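Local coordinates for proline iminopeptidase (Streptomyces halstedii, PDB 3WMR), which is an amidohydrolase of the alpha/beta hydrolase fold that accepts polyketide substrates in a hydrophobic tunnel and may release N-terminal proline from peptides, at residues A[102-107]-A[136-141]; A[178-183]-A[188-193]; A[282-287]-A[308-313]. All blocks are in the same frame, centred on the assembly; numbering follows the deposited sequence.

Contact 1: A[102-107]-A[136-141]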
loop_
_atom_site.group_PDB
_atom_site.type_symbol
_atom_site.label_atom_id
_atom_site.label_comp_id
_atom_site.label_asym_id
_atom_site.label_seq_id
_atom_site.Cartn_x
_atom_site.Cartn_y
_atom_site.Cartn_z
ATOM N N LEU A 102 2.429 -2.958 15.751
ATOM C CA LEU A 102 1.224 -3.769 15.675
ATOM C C LEU A 102 1.127 -4.500 14.334
ATOM O O LEU A 102 0.902 -5.718 14.290
ATOM C CB LEU A 102 -0.005 -2.887 15.850
ATOM C CG LEU A 102 -1.362 -3.592 15.836
ATOM C CD1 LEU A 102 -1.501 -4.446 17.087
ATOM C CD2 LEU A 102 -2.484 -2.570 15.732
ATOM N N PHE A 103 1.287 -3.749 13.248
ATOM C CA PHE A 103 1.101 -4.302 11.915
ATOM C C PHE A 103 2.256 -5.179 11.485
ATOM O O PHE A 103 2.045 -6.108 10.706
ATOM C CB PHE A 103 0.829 -3.189 10.895
ATOM C CG PHE A 103 -0.485 -2.521 11.113
ATOM C CD1 PHE A 103 -1.656 -3.190 10.820
ATOM C CD2 PHE A 103 -0.562 -1.263 11.687
ATOM C CE1 PHE A 103 -2.884 -2.607 11.055
ATOM C CE2 PHE A 103 -1.792 -0.671 11.913
ATOM C CZ PHE A 103 -2.956 -1.349 11.602
ATOM N N GLU A 104 3.467 -4.893 11.968
ATOM C CA GLU A 104 4.609 -5.805 11.773
ATOM C C GLU A 104 4.345 -7.154 12.425
ATOM O O GLU A 104 4.648 -8.198 11.860
ATOM C CB GLU A 104 5.879 -5.269 12.427
ATOM C CG GLU A 104 6.503 -4.057 11.778
ATOM C CD GLU A 104 7.763 -3.662 12.525
ATOM O OE1 GLU A 104 8.722 -4.454 12.510
ATOM O OE2 GLU A 104 7.792 -2.575 13.133
ATOM N N ASP A 105 3.822 -7.101 13.652
ATOM C CA ASP A 105 3.533 -8.294 14.434
ATOM C C ASP A 105 2.435 -9.101 13.767
ATOM O O ASP A 105 2.499 -10.321 13.765
ATOM C CB ASP A 105 3.094 -7.927 15.859
ATOM C CG ASP A 105 4.241 -7.443 16.731
ATOM O OD1 ASP A 105 5.410 -7.739 16.419
ATOM O OD2 ASP A 105 3.966 -6.765 17.750
ATOM N N GLU A 106 1.438 -8.417 13.206
ATOM C CA GLU A 106 0.367 -9.069 12.457
ATOM C C GLU A 106 0.878 -9.771 11.192
ATOM O O GLU A 106 0.475 -10.893 10.896
ATOM C CB GLU A 106 -0.728 -8.057 12.067
ATOM C CG GLU A 106 -1.869 -8.689 11.290
ATOM C CD GLU A 106 -2.945 -7.718 10.853
ATOM O OE1 GLU A 106 -2.633 -6.616 10.329
ATOM O OE2 GLU A 106 -4.129 -8.081 11.005
ATOM N N LEU A 107 1.734 -9.106 10.429
ATOM C CA LEU A 107 2.287 -9.725 9.229
ATOM C C LEU A 107 3.102 -10.972 9.599
ATOM O O LEU A 107 2.920 -12.025 8.991
ATOM C CB LEU A 107 3.120 -8.719 8.417
ATOM C CG LEU A 107 3.956 -9.271 7.266
ATOM C CD1 LEU A 107 3.095 -9.979 6.229
ATOM C CD2 LEU A 107 4.766 -8.166 6.612
ATOM N N ALA A 136 11.462 -6.154 5.881
ATOM C CA ALA A 136 12.645 -6.618 5.161
ATOM C C ALA A 136 13.963 -6.203 5.847
ATOM O O ALA A 136 14.973 -6.886 5.702
ATOM C CB ALA A 136 12.636 -6.118 3.726
ATOM N N ALA A 137 13.933 -5.103 6.593
ATOM C CA ALA A 137 15.131 -4.554 7.207
ATOM C C ALA A 137 15.587 -5.382 8.411
ATOM O O ALA A 137 16.741 -5.313 8.802
ATOM C CB ALA A 137 14.909 -3.103 7.602
ATOM N N ARG A 138 14.686 -6.191 8.951
ATOM C CA ARG A 138 15.018 -7.142 10.005
ATOM C C ARG A 138 15.636 -8.423 9.473
ATOM O O ARG A 138 15.994 -9.304 10.249
ATOM C CB ARG A 138 13.762 -7.473 10.808
ATOM C CG ARG A 138 13.116 -6.224 11.367
ATOM C CD ARG A 138 11.877 -6.532 12.179
ATOM N NE ARG A 138 11.375 -5.431 13.029
ATOM C CZ ARG A 138 11.475 -4.111 12.814
ATOM N NH1 ARG A 138 12.061 -3.590 11.739
ATOM N NH2 ARG A 138 10.940 -3.283 13.702
ATOM N N ARG A 139 15.733 -8.538 8.148
ATOM C CA ARG A 139 16.436 -9.630 7.503
ATOM C C ARG A 139 15.865 -10.997 7.875
ATOM O O ARG A 139 16.605 -11.879 8.327
ATOM C CB ARG A 139 17.951 -9.555 7.818
ATOM C CG ARG A 139 18.610 -8.293 7.264
ATOM C CD ARG A 139 20.078 -8.178 7.672
ATOM N NE ARG A 139 20.757 -7.091 6.967
ATOM C CZ ARG A 139 22.059 -6.809 7.063
ATOM N NH1 ARG A 139 22.856 -7.535 7.835
ATOM N NH2 ARG A 139 22.576 -5.788 6.385
ATOM N N PRO A 140 14.549 -11.186 7.689
ATOM C CA PRO A 140 13.952 -12.490 7.976
ATOM C C PRO A 140 14.411 -13.524 6.943
ATOM O O PRO A 140 14.621 -13.178 5.775
ATOM C CB PRO A 140 12.447 -12.218 7.827
ATOM C CG PRO A 140 12.372 -11.145 6.800
ATOM C CD PRO A 140 13.613 -10.306 6.957
ATOM N N ALA A 141 14.556 -14.774 7.372
ATOM C CA ALA A 141 15.203 -15.818 6.564
ATOM C C ALA A 141 14.427 -16.222 5.314
ATOM O O ALA A 141 15.023 -16.524 4.272
ATOM C CB ALA A 141 15.475 -17.051 7.433
#
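E104 and R138 meet across the contact as an ion pair, the carboxylate reaching one face of the guanidinium instead of lying flat against its edge. The two planes stand 85° apart, and CD of E104 sits 3.4 Å above the guanidinium plane of R138, toward its rim. The salt bridge runs from OE1 of E104 to NH2 of R138 at 2.8 Å. Because OE1 comes too close to the guanidinium in the model, its exact place is doubtful, and so is the detail of this arrangement over the face. The tight side belongs to E104, which is buried: its chain continues straight beyond CG and touches L131 and V134, and the E104 side chain lies about 4 Å from a bound P4G molecule. Both helices are connections in beta-alpha-beta crossovers of the alpha/beta hydrolase sheet: helix 100-113 leads into strand 120-125, and helix 127-137 follows the probable nucleophile S126. The loose side is R138, at the C-terminal end of helix 127-137 and exposed to solvent. Its chain runs extended from CG to NE, and NH1 has a weak hydrogen bond back to O of V134.

Contact 2: A[178-183]-A[188-193]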
loop_
_atom_site.group_PDB
_atom_site.type_symbol
_atom_site.label_atom_id
_atom_site.label_comp_id
_atom_site.label_asym_id
_atom_site.label_seq_id
_atom_site.Cartn_x
_atom_site.Cartn_y
_atom_site.Cartn_z
ATOM N N LEU A 178 -7.700 24.399 0.842
ATOM C CA LEU A 178 -7.155 25.122 1.993
ATOM C C LEU A 178 -8.242 25.514 3.003
ATOM O O LEU A 178 -8.075 25.314 4.209
ATOM C CB LEU A 178 -6.386 26.376 1.522
ATOM C CG LEU A 178 -5.806 27.322 2.597
ATOM C CD1 LEU A 178 -4.915 26.590 3.586
ATOM C CD2 LEU A 178 -5.031 28.474 1.966
ATOM N N LYS A 179 -9.348 26.059 2.499
ATOM C CA LYS A 179 -10.447 26.548 3.340
ATOM C C LYS A 179 -10.966 25.430 4.250
ATOM O O LYS A 179 -10.964 25.572 5.478
ATOM C CB LYS A 179 -11.597 27.093 2.463
ATOM C CG LYS A 179 -11.328 28.469 1.844
ATOM C CD LYS A 179 -12.372 28.823 0.776
ATOM C CE LYS A 179 -12.196 30.235 0.214
ATOM N NZ LYS A 179 -13.100 31.242 0.843
ATOM N N HIS A 180 -11.362 24.315 3.635
ATOM C CA HIS A 180 -11.942 23.181 4.359
ATOM C C HIS A 180 -10.946 22.419 5.233
ATOM O O HIS A 180 -11.310 21.898 6.274
ATOM C CB HIS A 180 -12.624 22.227 3.384
ATOM C CG HIS A 180 -13.813 22.831 2.707
ATOM N ND1 HIS A 180 -14.943 23.209 3.400
ATOM C CD2 HIS A 180 -14.033 23.166 1.414
ATOM C CE1 HIS A 180 -15.818 23.732 2.559
ATOM N NE2 HIS A 180 -15.292 23.716 1.348
ATOM N N GLU A 181 -9.699 22.333 4.804
ATOM C CA GLU A 181 -8.662 21.741 5.655
ATOM C C GLU A 181 -8.460 22.591 6.913
ATOM O O GLU A 181 -8.412 22.063 8.024
ATOM C CB GLU A 181 -7.360 21.543 4.879
ATOM C CG GLU A 181 -7.468 20.382 3.883
ATOM C CD GLU A 181 -6.436 20.426 2.768
ATOM O OE1 GLU A 181 -5.542 21.296 2.798
ATOM O OE2 GLU A 181 -6.539 19.597 1.824
ATOM N N ALA A 182 -8.369 23.903 6.742
ATOM C CA ALA A 182 -8.157 24.811 7.884
ATOM C C ALA A 182 -9.245 24.678 8.960
ATOM O O ALA A 182 -8.932 24.594 10.178
ATOM C CB ALA A 182 -8.049 26.257 7.416
ATOM N N ALA A 183 -10.495 24.640 8.505
ATOM C CA ALA A 183 -11.668 24.557 9.377
ATOM C C ALA A 183 -12.165 23.126 9.686
ATOM O O ALA A 183 -13.167 22.968 10.375
ATOM C CB ALA A 183 -12.803 25.352 8.773
ATOM N N THR A 188 -17.153 17.740 3.641
ATOM C CA THR A 188 -18.130 18.400 2.771
ATOM C C THR A 188 -18.009 17.971 1.326
ATOM O O THR A 188 -16.966 17.489 0.888
ATOM C CB THR A 188 -18.007 19.928 2.765
ATOM O OG1 THR A 188 -16.699 20.300 2.310
ATOM C CG2 THR A 188 -18.297 20.511 4.151
ATOM N N GLU A 189 -19.099 18.183 0.593
ATOM C CA GLU A 189 -19.187 17.863 -0.834
ATOM C C GLU A 189 -18.159 18.635 -1.647
ATOM O O GLU A 189 -17.501 18.094 -2.542
ATOM C CB GLU A 189 -20.593 18.223 -1.351
ATOM C CG GLU A 189 -20.868 17.794 -2.783
ATOM C CD GLU A 189 -21.229 16.327 -2.888
ATOM O OE1 GLU A 189 -20.847 15.556 -1.978
ATOM O OE2 GLU A 189 -21.907 15.947 -3.872
ATOM N N GLU A 190 -18.057 19.915 -1.334
ATOM C CA GLU A 190 -17.179 20.826 -2.043
ATOM C C GLU A 190 -15.683 20.486 -1.865
ATOM O O GLU A 190 -14.899 20.610 -2.802
ATOM C CB GLU A 190 -17.458 22.237 -1.555
ATOM C CG GLU A 190 -16.799 23.308 -2.380
ATOM C CD GLU A 190 -17.151 24.679 -1.873
ATOM O OE1 GLU A 190 -16.593 25.107 -0.829
ATOM O OE2 GLU A 190 -17.998 25.316 -2.528
ATOM N N TYR A 191 -15.279 20.073 -0.670
ATOM C CA TYR A 191 -13.896 19.612 -0.494
ATOM C C TYR A 191 -13.646 18.359 -1.334
ATOM O O TYR A 191 -12.600 18.221 -1.980
ATOM C CB TYR A 191 -13.605 19.299 0.954
ATOM C CG TYR A 191 -12.169 18.910 1.184
ATOM C CD1 TYR A 191 -11.163 19.859 1.130
ATOM C CD2 TYR A 191 -11.817 17.591 1.429
ATOM C CE1 TYR A 191 -9.835 19.511 1.337
ATOM C CE2 TYR A 191 -10.496 17.226 1.644
ATOM C CZ TYR A 191 -9.503 18.194 1.599
ATOM O OH TYR A 191 -8.184 17.856 1.812
ATOM N N PHE A 192 -14.626 17.458 -1.323
ATOM C CA PHE A 192 -14.521 16.183 -2.018
ATOM C C PHE A 192 -14.268 16.343 -3.511
ATOM O O PHE A 192 -13.480 15.609 -4.082
ATOM C CB PHE A 192 -15.768 15.319 -1.794
ATOM C CG PHE A 192 -15.586 13.900 -2.229
ATOM C CD1 PHE A 192 -15.698 13.552 -3.569
ATOM C CD2 PHE A 192 -15.259 12.918 -1.310
ATOM C CE1 PHE A 192 -15.496 12.252 -3.983
ATOM C CE2 PHE A 192 -15.061 11.609 -1.720
ATOM C CZ PHE A 192 -15.181 11.278 -3.061
ATOM N N HIS A 193 -14.938 17.291 -4.153
ATOM C CA HIS A 193 -14.715 17.502 -5.579
ATOM C C HIS A 193 -13.389 18.217 -5.891
ATOM O O HIS A 193 -12.798 17.980 -6.944
ATOM C CB HIS A 193 -15.952 18.150 -6.208
ATOM C CG HIS A 193 -17.128 17.220 -6.224
ATOM N ND1 HIS A 193 -17.166 16.088 -7.014
ATOM C CD2 HIS A 193 -18.269 17.205 -5.494
ATOM C CE1 HIS A 193 -18.293 15.434 -6.794
ATOM N NE2 HIS A 193 -18.981 16.093 -5.878
#
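The imidazole of H180 carries OG1 of T188 over the centre of one face, 3.5 Å above its plane, and meets the carboxylate of E190 at its edge. The ring of Y191 has OE2 of E181 at its own edge, and beside its CD1 lies CB of H180, 3.6 Å away. At the imidazole edge, NE2 of H180 donates to OE1 of E190 at 2.9 Å; the bond is nearly straight (165°), stays close to the ring plane and lands on the anti side of the carboxylate. E190 gets there with CG anti to its backbone N (chi1 -169°) and an extended chain. ND1 of H180 bonds to T185 in the connecting loop, so both ring nitrogens are engaged and the ring's rotation is fixed. These residues join a helical hairpin: helices 171-183 and 189-202 cross steeply, the short segments 178-183 and 189-193 at 125° between their directions, 9.8 Å apart, in the helical insertion between strands 143-149 and 258-263, consistent with the helical cap of S33-family peptidases. T188 is the N-cap of the second helix, its OG1 accepting a weak bond from N of Y191 while also bonded to O of T185. Replacing H180 by an alanine would probably leave E190 without its donor and open a gap between T188 and Y191. At the other end of the Y191 ring, OH donates to OE2 of E181 at 2.4 Å, shorter than a normal hydrogen bond and so doubtful in its exact length. R166 pairs with the other E181 oxygen, and N234 also bonds the hydroxyl.

Contact 3: A[282-287]-A[308-313]; sequences DVRYEV and IDYLES
R284 turns one face of its guanidinium to Y310, whose CD1 stands 3.4 Å above the guanidinium plane, off toward the rim. The two planes are 77° apart, which makes this an upright meeting and not a flat stack. R284 reaches it by a bend at its third torsion (chi3 78°), which turns the head toward the helix. At the guanidinium edge, NH1 of R284 donates to OG of S313 at 3.3 Å, a long bond somewhat tilted from the plane. That hydroxyl is itself a donor: OG of S313 bonds to O of Y310 at 2.8 Å, in the carbonyl plane and on a lone pair. A water accepts from NH1 of R284 (3.0 Å) and donates to OD2 of D309 (3.1 Å). The contact ties strand 283-288, at one margin of the central sheet, to helix 300-312, the last helix of the alpha/beta hydrolase fold; Y310 is anchored further by its OH on O of P257. NH1 of R284 and OD2 of D309 stay 5.3 Å apart, so they form no direct salt bridge and the water probably links them instead, while the arginine's charge may also be eased by the carbonyl end of the helix.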
loop_
_atom_site.group_PDB
_atom_site.type_symbol
_atom_site.label_atom_id
_atom_site.label_comp_id
_atom_site.label_asym_id
_atom_site.label_seq_id
_atom_site.Cartn_x
_atom_site.Cartn_y
_atom_site.Cartn_z
ATOM N N ASP A 282 20.491 -3.531 -3.275
ATOM C CA ASP A 282 20.088 -4.229 -4.498
ATOM C C ASP A 282 18.691 -3.774 -4.893
ATOM O O ASP A 282 17.705 -4.305 -4.374
ATOM C CB ASP A 282 20.108 -5.741 -4.275
ATOM C CG ASP A 282 19.791 -6.538 -5.537
ATOM O OD1 ASP A 282 19.390 -5.957 -6.580
ATOM O OD2 ASP A 282 19.966 -7.768 -5.481
ATOM N N VAL A 283 18.610 -2.803 -5.809
ATOM C CA VAL A 283 17.334 -2.160 -6.102
ATOM C C VAL A 283 17.167 -1.771 -7.556
ATOM O O VAL A 283 18.087 -1.248 -8.189
ATOM C CB VAL A 283 17.108 -0.925 -5.203
ATOM C CG1 VAL A 283 18.154 0.170 -5.475
ATOM C CG2 VAL A 283 15.678 -0.392 -5.363
ATOM N N ARG A 284 15.975 -2.026 -8.078
ATOM C CA ARG A 284 15.668 -1.703 -9.465
ATOM C C ARG A 284 14.434 -0.808 -9.533
ATOM O O ARG A 284 13.600 -0.834 -8.637
ATOM C CB ARG A 284 15.528 -2.983 -10.289
ATOM C CG ARG A 284 14.320 -3.830 -9.978
ATOM C CD ARG A 284 14.425 -5.205 -10.635
ATOM N NE ARG A 284 15.315 -6.107 -9.894
ATOM C CZ ARG A 284 15.439 -7.414 -10.142
ATOM N NH1 ARG A 284 14.742 -7.995 -11.120
ATOM N NH2 ARG A 284 16.280 -8.142 -9.418
ATOM N N TYR A 285 14.360 -0.007 -10.595
ATOM C CA TYR A 285 13.423 1.099 -10.734
ATOM C C TYR A 285 12.544 0.954 -11.984
ATOM O O TYR A 285 13.055 0.798 -13.107
ATOM C CB TYR A 285 14.249 2.384 -10.833
ATOM C CG TYR A 285 13.486 3.694 -10.765
ATOM C CD1 TYR A 285 12.459 3.885 -9.841
ATOM C CD2 TYR A 285 13.837 4.763 -11.589
ATOM C CE1 TYR A 285 11.777 5.090 -9.770
ATOM C CE2 TYR A 285 13.171 5.976 -11.517
ATOM C CZ TYR A 285 12.140 6.131 -10.596
ATOM O OH TYR A 285 11.467 7.316 -10.507
ATOM N N GLU A 286 11.230 1.011 -11.798
ATOM C CA GLU A 286 10.295 0.899 -12.911
ATOM C C GLU A 286 9.247 1.986 -12.800
ATOM O O GLU A 286 8.668 2.170 -11.727
ATOM C CB GLU A 286 9.594 -0.463 -12.880
ATOM C CG GLU A 286 10.502 -1.644 -13.133
ATOM C CD GLU A 286 10.953 -1.758 -14.585
ATOM O OE1 GLU A 286 10.457 -1.015 -15.460
ATOM O OE2 GLU A 286 11.815 -2.620 -14.836
ATOM N N VAL A 287 9.006 2.689 -13.907
ATOM C CA VAL A 287 7.980 3.725 -13.982
ATOM C C VAL A 287 6.979 3.340 -15.059
ATOM O O VAL A 287 7.353 3.081 -16.193
ATOM C CB VAL A 287 8.587 5.099 -14.312
ATOM C CG1 VAL A 287 7.516 6.183 -14.298
ATOM C CG2 VAL A 287 9.693 5.450 -13.318
ATOM N N ILE A 308 5.935 -10.059 -13.300
ATOM C CA ILE A 308 6.393 -11.400 -13.660
ATOM C C ILE A 308 7.892 -11.429 -13.976
ATOM O O ILE A 308 8.601 -12.352 -13.551
ATOM C CB ILE A 308 5.593 -11.972 -14.851
ATOM C CG1 ILE A 308 4.140 -12.196 -14.445
ATOM C CG2 ILE A 308 6.209 -13.278 -15.343
ATOM C CD1 ILE A 308 3.943 -13.124 -13.270
ATOM N N ASP A 309 8.365 -10.419 -14.712
ATOM C CA ASP A 309 9.789 -10.273 -15.043
ATOM C C ASP A 309 10.662 -10.200 -13.774
ATOM O O ASP A 309 11.680 -10.888 -13.658
ATOM C CB ASP A 309 9.978 -9.026 -15.908
ATOM C CG ASP A 309 11.379 -8.907 -16.471
ATOM O OD1 ASP A 309 11.601 -9.402 -17.601
ATOM O OD2 ASP A 309 12.258 -8.320 -15.789
ATOM N N TYR A 310 10.241 -9.381 -12.814
ATOM C CA TYR A 310 10.941 -9.282 -11.535
ATOM C C TYR A 310 10.843 -10.616 -10.780
ATOM O O TYR A 310 11.857 -11.151 -10.299
ATOM C CB TYR A 310 10.357 -8.140 -10.678
ATOM C CG TYR A 310 10.769 -8.235 -9.228
ATOM C CD1 TYR A 310 12.037 -7.817 -8.821
ATOM C CD2 TYR A 310 9.928 -8.802 -8.280
ATOM C CE1 TYR A 310 12.447 -7.937 -7.504
ATOM C CE2 TYR A 310 10.329 -8.928 -6.963
ATOM C CZ TYR A 310 11.595 -8.495 -6.574
ATOM O OH TYR A 310 11.997 -8.610 -5.249
ATOM N N LEU A 311 9.629 -11.155 -10.668
ATOM C CA LEU A 311 9.414 -12.381 -9.887
ATOM C C LEU A 311 10.230 -13.581 -10.419
ATOM O O LEU A 311 10.760 -14.369 -9.633
ATOM C CB LEU A 311 7.909 -12.732 -9.787
ATOM C CG LEU A 311 7.028 -11.821 -8.913
ATOM C CD1 LEU A 311 5.567 -12.166 -9.110
ATOM C CD2 LEU A 311 7.382 -11.928 -7.434
ATOM N N GLU A 312 10.355 -13.704 -11.738
ATOM C CA GLU A 312 11.112 -14.806 -12.339
ATOM C C GLU A 312 12.615 -14.740 -12.018
ATOM O O GLU A 312 13.257 -15.778 -11.922
ATOM C CB GLU A 312 10.887 -14.886 -13.855
ATOM C CG GLU A 312 9.511 -15.411 -14.253
ATOM C CD GLU A 312 9.290 -16.874 -13.900
ATOM O OE1 GLU A 312 10.160 -17.709 -14.227
ATOM O OE2 GLU A 312 8.239 -17.189 -13.294
ATOM N N SER A 313 13.162 -13.544 -11.814
ATOM C CA SER A 313 14.574 -13.408 -11.422
ATOM C C SER A 313 14.855 -14.024 -10.052
ATOM O O SER A 313 16.005 -14.263 -9.724
ATOM C CB SER A 313 15.043 -11.933 -11.460
ATOM O OG SER A 313 14.617 -11.187 -10.325
HETATM O O HOH W 1 12.989 -6.804 -13.207
#

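Overall arrangement
Contacts 1 and 3 both belong to the central-sheet domain, their centres about 21 Å apart, and each is partly buried, pairing an inner residue with more exposed ones. Contact 2 is a surface contact in what is probably the helical cap, about 37 and 40 Å, centre to centre, from contacts 1 and 3, on the far side of the chain's centre. No secondary-structure element is shared: contact 1 joins two helices that flank the sheet, contact 2 a hairpin of neighbouring helices, contact 3 a marginal strand and the last helix. Arginine serves contacts 1 and 3, directly bound to a carboxylate in the first but water-linked in the other, whereas contact 2 relies on histidine and tyrosine donors to glutamates.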